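Local coordinates for protein beta-galacturonidase (Eisenbergiella tayi, PDB 6NCW) that probably hydrolyses beta-linked galacturonides, as a glycoside hydrolase family 2 beta-galacturonidase, at residues A[269-281]-A[303-316]. Sequence-based numbering, arbitrary orientation.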
loop_
_atom_site.group_PDB
_atom_site.type_symbol
_atom_site.label_atom_id
_atom_site.label_comp_id
_atom_site.label_asym_id
_atom_site.label_seq_id
_atom_site.Cartn_x
_atom_site.Cartn_y
_atom_site.Cartn_z
ATOM N N LYS A 269 -32.996 25.708 -17.108
ATOM C CA LYS A 269 -32.099 26.133 -16.034
ATOM C C LYS A 269 -31.137 24.997 -15.717
ATOM O O LYS A 269 -31.535 23.986 -15.135
ATOM C CB LYS A 269 -32.877 26.544 -14.784
ATOM C CG LYS A 269 -33.770 27.748 -15.014
ATOM C CD LYS A 269 -34.695 28.029 -13.828
ATOM C CE LYS A 269 -35.553 29.277 -14.082
ATOM N NZ LYS A 269 -36.021 29.918 -12.805
ATOM N N LEU A 270 -29.870 25.187 -16.072
ATOM C CA LEU A 270 -28.844 24.159 -15.959
ATOM C C LEU A 270 -28.372 23.968 -14.516
ATOM O O LEU A 270 -28.179 24.936 -13.777
ATOM C CB LEU A 270 -27.670 24.558 -16.850
ATOM C CG LEU A 270 -26.630 23.545 -17.276
ATOM C CD1 LEU A 270 -27.273 22.339 -17.919
ATOM C CD2 LEU A 270 -25.735 24.255 -18.260
ATOM N N ARG A 271 -28.198 22.705 -14.111
ATOM C CA ARG A 271 -27.482 22.352 -12.889
ATOM C C ARG A 271 -26.157 21.689 -13.267
ATOM O O ARG A 271 -26.146 20.657 -13.949
ATOM C CB ARG A 271 -28.298 21.417 -11.998
ATOM C CG ARG A 271 -27.525 20.993 -10.750
ATOM C CD ARG A 271 -28.187 19.849 -9.975
ATOM N NE ARG A 271 -29.440 20.261 -9.351
ATOM C CZ ARG A 271 -30.638 19.977 -9.848
ATOM N NH1 ARG A 271 -30.739 19.271 -10.965
ATOM N NH2 ARG A 271 -31.731 20.397 -9.228
ATOM N N ILE A 272 -25.053 22.275 -12.821
ATOM C CA ILE A 272 -23.717 21.760 -13.106
ATOM C C ILE A 272 -23.330 20.721 -12.054
ATOM O O ILE A 272 -23.296 21.021 -10.855
ATOM C CB ILE A 272 -22.690 22.903 -13.164
ATOM C CG1 ILE A 272 -23.024 23.825 -14.328
ATOM C CG2 ILE A 272 -21.272 22.371 -13.354
ATOM C CD1 ILE A 272 -22.986 23.137 -15.667
ATOM N N LYS A 273 -23.042 19.495 -12.508
ATOM C CA LYS A 273 -22.557 18.378 -11.688
ATOM C C LYS A 273 -21.192 17.985 -12.257
ATOM O O LYS A 273 -21.095 17.111 -13.113
ATOM C CB LYS A 273 -23.528 17.181 -11.713
ATOM C CG LYS A 273 -24.991 17.503 -11.324
ATOM C CD LYS A 273 -25.827 16.231 -11.201
ATOM C CE LYS A 273 -26.199 15.658 -12.559
ATOM N NZ LYS A 273 -26.426 14.176 -12.542
ATOM N N GLY A 274 -20.119 18.629 -11.798
ATOM C CA GLY A 274 -18.875 18.633 -12.528
ATOM C C GLY A 274 -17.673 18.074 -11.781
ATOM O O GLY A 274 -17.693 17.841 -10.557
ATOM N N PHE A 275 -16.604 17.889 -12.555
ATOM C CA PHE A 275 -15.278 17.563 -12.064
ATOM C C PHE A 275 -14.252 18.503 -12.664
ATOM O O PHE A 275 -14.262 18.774 -13.874
ATOM C CB PHE A 275 -14.891 16.118 -12.383
ATOM C CG PHE A 275 -15.395 15.136 -11.373
ATOM C CD1 PHE A 275 -14.709 14.944 -10.183
ATOM C CD2 PHE A 275 -16.555 14.404 -11.611
ATOM C CE1 PHE A 275 -15.188 14.042 -9.229
ATOM C CE2 PHE A 275 -17.029 13.501 -10.676
ATOM C CZ PHE A 275 -16.344 13.319 -9.475
ATOM N N CYS A 276 -13.360 18.994 -11.819
ATOM C CA CYS A 276 -12.111 19.519 -12.325
ATOM C C CYS A 276 -11.266 18.339 -12.784
ATOM O O CYS A 276 -11.154 17.343 -12.070
ATOM C CB CYS A 276 -11.390 20.314 -11.240
ATOM S SG CYS A 276 -12.293 21.795 -10.676
ATOM N N ARG A 277 -10.696 18.425 -13.987
ATOM C CA ARG A 277 -9.828 17.360 -14.472
ATOM C C ARG A 277 -8.613 17.963 -15.159
ATOM O O ARG A 277 -8.752 18.693 -16.151
ATOM C CB ARG A 277 -10.575 16.413 -15.421
ATOM C CG ARG A 277 -9.682 15.334 -16.058
ATOM C CD ARG A 277 -10.455 14.544 -17.120
ATOM N NE ARG A 277 -9.607 13.619 -17.870
ATOM C CZ ARG A 277 -8.901 13.946 -18.952
ATOM N NH1 ARG A 277 -8.923 15.192 -19.409
ATOM N NH2 ARG A 277 -8.163 13.024 -19.570
ATOM N N HIS A 278 -7.434 17.646 -14.621
ATOM C CA HIS A 278 -6.148 17.904 -15.267
ATOM C C HIS A 278 -5.875 16.878 -16.361
ATOM O O HIS A 278 -6.259 15.710 -16.257
ATOM C CB HIS A 278 -5.001 17.833 -14.238
ATOM C CG HIS A 278 -4.687 19.145 -13.590
ATOM N ND1 HIS A 278 -4.136 20.201 -14.286
ATOM C CD2 HIS A 278 -4.874 19.584 -12.322
ATOM C CE1 HIS A 278 -3.988 21.230 -13.472
ATOM N NE2 HIS A 278 -4.411 20.875 -12.270
ATOM N N GLU A 279 -5.156 17.308 -17.390
ATOM C CA GLU A 279 -4.523 16.375 -18.323
ATOM C C GLU A 279 -3.272 15.812 -17.641
ATOM O O GLU A 279 -2.160 16.326 -17.801
ATOM C CB GLU A 279 -4.185 17.064 -19.643
ATOM C CG GLU A 279 -5.435 17.523 -20.442
ATOM C CD GLU A 279 -5.095 18.080 -21.849
ATOM O OE1 GLU A 279 -5.953 17.990 -22.771
ATOM O OE2 GLU A 279 -3.980 18.621 -22.017
ATOM N N ASP A 280 -3.451 14.758 -16.840
ATOM C CA ASP A 280 -2.311 14.157 -16.158
ATOM C C ASP A 280 -2.555 12.668 -15.950
ATOM O O ASP A 280 -3.683 12.246 -15.679
ATOM C CB ASP A 280 -2.049 14.857 -14.826
ATOM C CG ASP A 280 -0.676 14.514 -14.241
ATOM O OD1 ASP A 280 -0.617 13.631 -13.355
ATOM O OD2 ASP A 280 0.339 15.123 -14.678
ATOM N N HIS A 281 -1.492 11.873 -16.077
ATOM C CA HIS A 281 -1.624 10.424 -15.961
ATOM C C HIS A 281 -0.237 9.878 -15.671
ATOM O O HIS A 281 0.745 10.401 -16.219
ATOM C CB HIS A 281 -2.196 9.816 -17.248
ATOM C CG HIS A 281 -2.409 8.335 -17.204
ATOM N ND1 HIS A 281 -1.369 7.430 -17.185
ATOM C CD2 HIS A 281 -3.548 7.600 -17.227
ATOM C CE1 HIS A 281 -1.857 6.202 -17.186
ATOM N NE2 HIS A 281 -3.175 6.278 -17.195
ATOM N N LEU A 303 -19.839 8.373 -12.215
ATOM C CA LEU A 303 -20.026 9.162 -11.009
ATOM C C LEU A 303 -21.288 10.025 -11.040
ATOM O O LEU A 303 -21.652 10.589 -10.002
ATOM C CB LEU A 303 -18.792 10.029 -10.781
ATOM C CG LEU A 303 -17.609 9.266 -10.172
ATOM C CD1 LEU A 303 -16.267 9.884 -10.529
ATOM C CD2 LEU A 303 -17.771 9.175 -8.647
ATOM N N GLY A 304 -21.965 10.131 -12.186
ATOM C CA GLY A 304 -23.140 10.967 -12.310
ATOM C C GLY A 304 -22.892 12.374 -12.804
ATOM O O GLY A 304 -23.846 13.160 -12.885
ATOM N N ALA A 305 -21.659 12.710 -13.177
ATOM C CA ALA A 305 -21.344 14.067 -13.592
ATOM C C ALA A 305 -21.922 14.368 -14.966
ATOM O O ALA A 305 -22.135 13.473 -15.797
ATOM C CB ALA A 305 -19.829 14.294 -13.610
ATOM N N ASN A 306 -22.178 15.649 -15.203
ATOM C CA ASN A 306 -22.556 16.084 -16.535
ATOM C C ASN A 306 -21.588 17.114 -17.083
ATOM O O ASN A 306 -21.824 17.651 -18.165
ATOM C CB ASN A 306 -23.993 16.626 -16.549
ATOM C CG ASN A 306 -24.187 17.848 -15.662
ATOM O OD1 ASN A 306 -23.226 18.517 -15.271
ATOM N ND2 ASN A 306 -25.452 18.149 -15.342
ATOM N N SER A 307 -20.503 17.412 -16.373
ATOM C CA SER A 307 -19.669 18.517 -16.816
ATOM C C SER A 307 -18.231 18.350 -16.330
ATOM O O SER A 307 -17.970 17.738 -15.288
ATOM C CB SER A 307 -20.261 19.846 -16.348
ATOM O OG SER A 307 -19.553 20.937 -16.901
ATOM N N ILE A 308 -17.302 18.891 -17.113
ATOM C CA ILE A 308 -15.884 18.900 -16.783
ATOM C C ILE A 308 -15.353 20.321 -16.939
ATOM O O ILE A 308 -15.791 21.073 -17.815
ATOM C CB ILE A 308 -15.087 17.918 -17.665
ATOM C CG1 ILE A 308 -15.402 16.492 -17.257
ATOM C CG2 ILE A 308 -13.590 18.189 -17.586
ATOM C CD1 ILE A 308 -14.935 15.494 -18.251
ATOM N N ARG A 309 -14.420 20.684 -16.069
ATOM C CA ARG A 309 -13.726 21.957 -16.084
ATOM C C ARG A 309 -12.251 21.666 -16.351
ATOM O O ARG A 309 -11.632 20.874 -15.628
ATOM C CB ARG A 309 -13.935 22.679 -14.741
ATOM C CG ARG A 309 -13.078 23.899 -14.567
ATOM C CD ARG A 309 -13.393 24.747 -13.341
ATOM N NE ARG A 309 -12.366 25.785 -13.324
ATOM C CZ ARG A 309 -11.528 26.028 -12.321
ATOM N NH1 ARG A 309 -11.642 25.374 -11.165
ATOM N NH2 ARG A 309 -10.592 26.960 -12.474
ATOM N N THR A 310 -11.692 22.299 -17.388
ATOM C CA THR A 310 -10.327 22.027 -17.864
ATOM C C THR A 310 -9.285 22.795 -17.031
ATOM O O THR A 310 -8.630 23.737 -17.490
ATOM C CB THR A 310 -10.208 22.400 -19.344
ATOM O OG1 THR A 310 -10.356 23.816 -19.497
ATOM C CG2 THR A 310 -11.285 21.732 -20.193
ATOM N N VAL A 311 -9.095 22.361 -15.783
ATOM C CA VAL A 311 -8.051 22.974 -14.954
ATOM C C VAL A 311 -6.667 22.602 -15.483
ATOM O O VAL A 311 -6.390 21.425 -15.743
ATOM C CB VAL A 311 -8.202 22.541 -13.488
ATOM C CG1 VAL A 311 -9.510 23.098 -12.907
ATOM C CG2 VAL A 311 -8.147 20.988 -13.353
ATOM N N HIS A 312 -5.784 23.596 -15.666
ATOM C CA HIS A 312 -6.080 25.041 -15.774
ATOM C C HIS A 312 -5.511 25.519 -17.117
ATOM O O HIS A 312 -4.607 26.362 -17.168
ATOM C CB HIS A 312 -5.452 25.851 -14.644
ATOM C CG HIS A 312 -5.971 25.493 -13.283
ATOM N ND1 HIS A 312 -7.256 25.779 -12.880
ATOM C CD2 HIS A 312 -5.379 24.873 -12.235
ATOM C CE1 HIS A 312 -7.430 25.364 -11.634
ATOM N NE2 HIS A 312 -6.305 24.815 -11.218
ATOM N N TYR A 313 -6.014 24.962 -18.210
ATOM C CA TYR A 313 -5.470 25.261 -19.528
ATOM C C TYR A 313 -6.390 24.640 -20.566
ATOM O O TYR A 313 -7.194 23.767 -20.236
ATOM C CB TYR A 313 -4.033 24.713 -19.684
ATOM C CG TYR A 313 -3.857 23.412 -18.971
ATOM C CD1 TYR A 313 -4.484 22.265 -19.437
ATOM C CD2 TYR A 313 -3.107 23.329 -17.799
ATOM C CE1 TYR A 313 -4.371 21.075 -18.776
ATOM C CE2 TYR A 313 -2.975 22.131 -17.129
ATOM C CZ TYR A 313 -3.613 20.998 -17.623
ATOM O OH TYR A 313 -3.507 19.789 -16.965
ATOM N N PRO A 314 -6.279 25.060 -21.820
ATOM C CA PRO A 314 -7.103 24.446 -22.864
ATOM C C PRO A 314 -6.723 22.988 -23.042
ATOM O O PRO A 314 -5.575 22.592 -22.810
ATOM C CB PRO A 314 -6.787 25.284 -24.115
ATOM C CG PRO A 314 -6.338 26.629 -23.551
ATOM C CD PRO A 314 -5.548 26.243 -22.305
ATOM N N ASN A 315 -7.710 22.182 -23.434
ATOM C CA ASN A 315 -7.547 20.742 -23.591
ATOM C C ASN A 315 -7.391 20.337 -25.052
ATOM O O ASN A 315 -7.775 21.062 -25.971
ATOM C CB ASN A 315 -8.737 19.987 -22.993
ATOM C CG ASN A 315 -8.555 19.689 -21.506
ATOM O OD1 ASN A 315 -7.824 20.411 -20.798
ATOM N ND2 ASN A 315 -9.194 18.616 -21.029
ATOM N N ASP A 316 -6.817 19.147 -25.237
ATOM C CA ASP A 316 -6.808 18.409 -26.492
ATOM C C ASP A 316 -8.180 18.406 -27.168
ATOM O O ASP A 316 -9.187 18.028 -26.566
ATOM C CB ASP A 316 -6.370 16.967 -26.206
ATOM C CG ASP A 316 -5.930 16.215 -27.450
ATOM O OD1 ASP A 316 -5.090 15.297 -27.293
ATOM O OD2 ASP A 316 -6.428 16.512 -28.575
HETATM O O HOH W 1 -7.320 19.964 -18.003
HETATM O O HOH W 2 -10.081 17.683 -18.620
HETATM O O HOH W 3 -1.148 18.531 -17.112
#
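Phe275 N donates to Ser307 O, Phe275 O accepts Arg309 N, and Arg277 N returns to Arg309 O: a parallel ladder between strands 272-276 and 307-309. Just before strand 307-309, Asn306 extends the pairing with its amide. Its chi1 of 62° sets CG between the backbone N and the carbonyl carbon, and from there ND2 gives a nearly straight bond to Arg271 O (3.0 Å), in the amide plane, while OD1 takes Lys273 N from above its carbonyl plane; the amide also has a partner in Asn557. Lys273 crosses this amide at about a right angle and, bent at chi3, brings NZ to Gly304 O (2.8 Å), in that carbonyl's plane; NZ also binds Tyr552 O. Ala305 CB meets the Phe275 ring edge, and Leu303 CD1 touches Phe275 CZ. Beyond the strands, Val311 CG2 sits over one face of the His278 imidazole, 3.8 Å from its centroid, a CH-pi contact, and CG1 packs on Cys276. His278 ND1 and Tyr313 OH share a hydrogen bond of 2.8 Å. Glu279 OE1 takes Asp316 N (2.9 Å) on its syn lone pair, just ahead of helix 317-326, and OE2 pairs with Arg140. A water donates to Arg277 O and accepts from Arg277 NH1 and Asn315 ND2; Arg277 NE is salt-bridged to Asp296. Arg309 pairs with Glu333 and Glu465 and binds Asn377; His312, after a cis peptide, binds Glu333 and a glycerol. The two parallel strands belong to a beta-alpha-beta unit, connected through helix 290-302, of the TIM barrel; at their C-terminal end, the loop after strand 307-309 brings His312 to the galacturonate site.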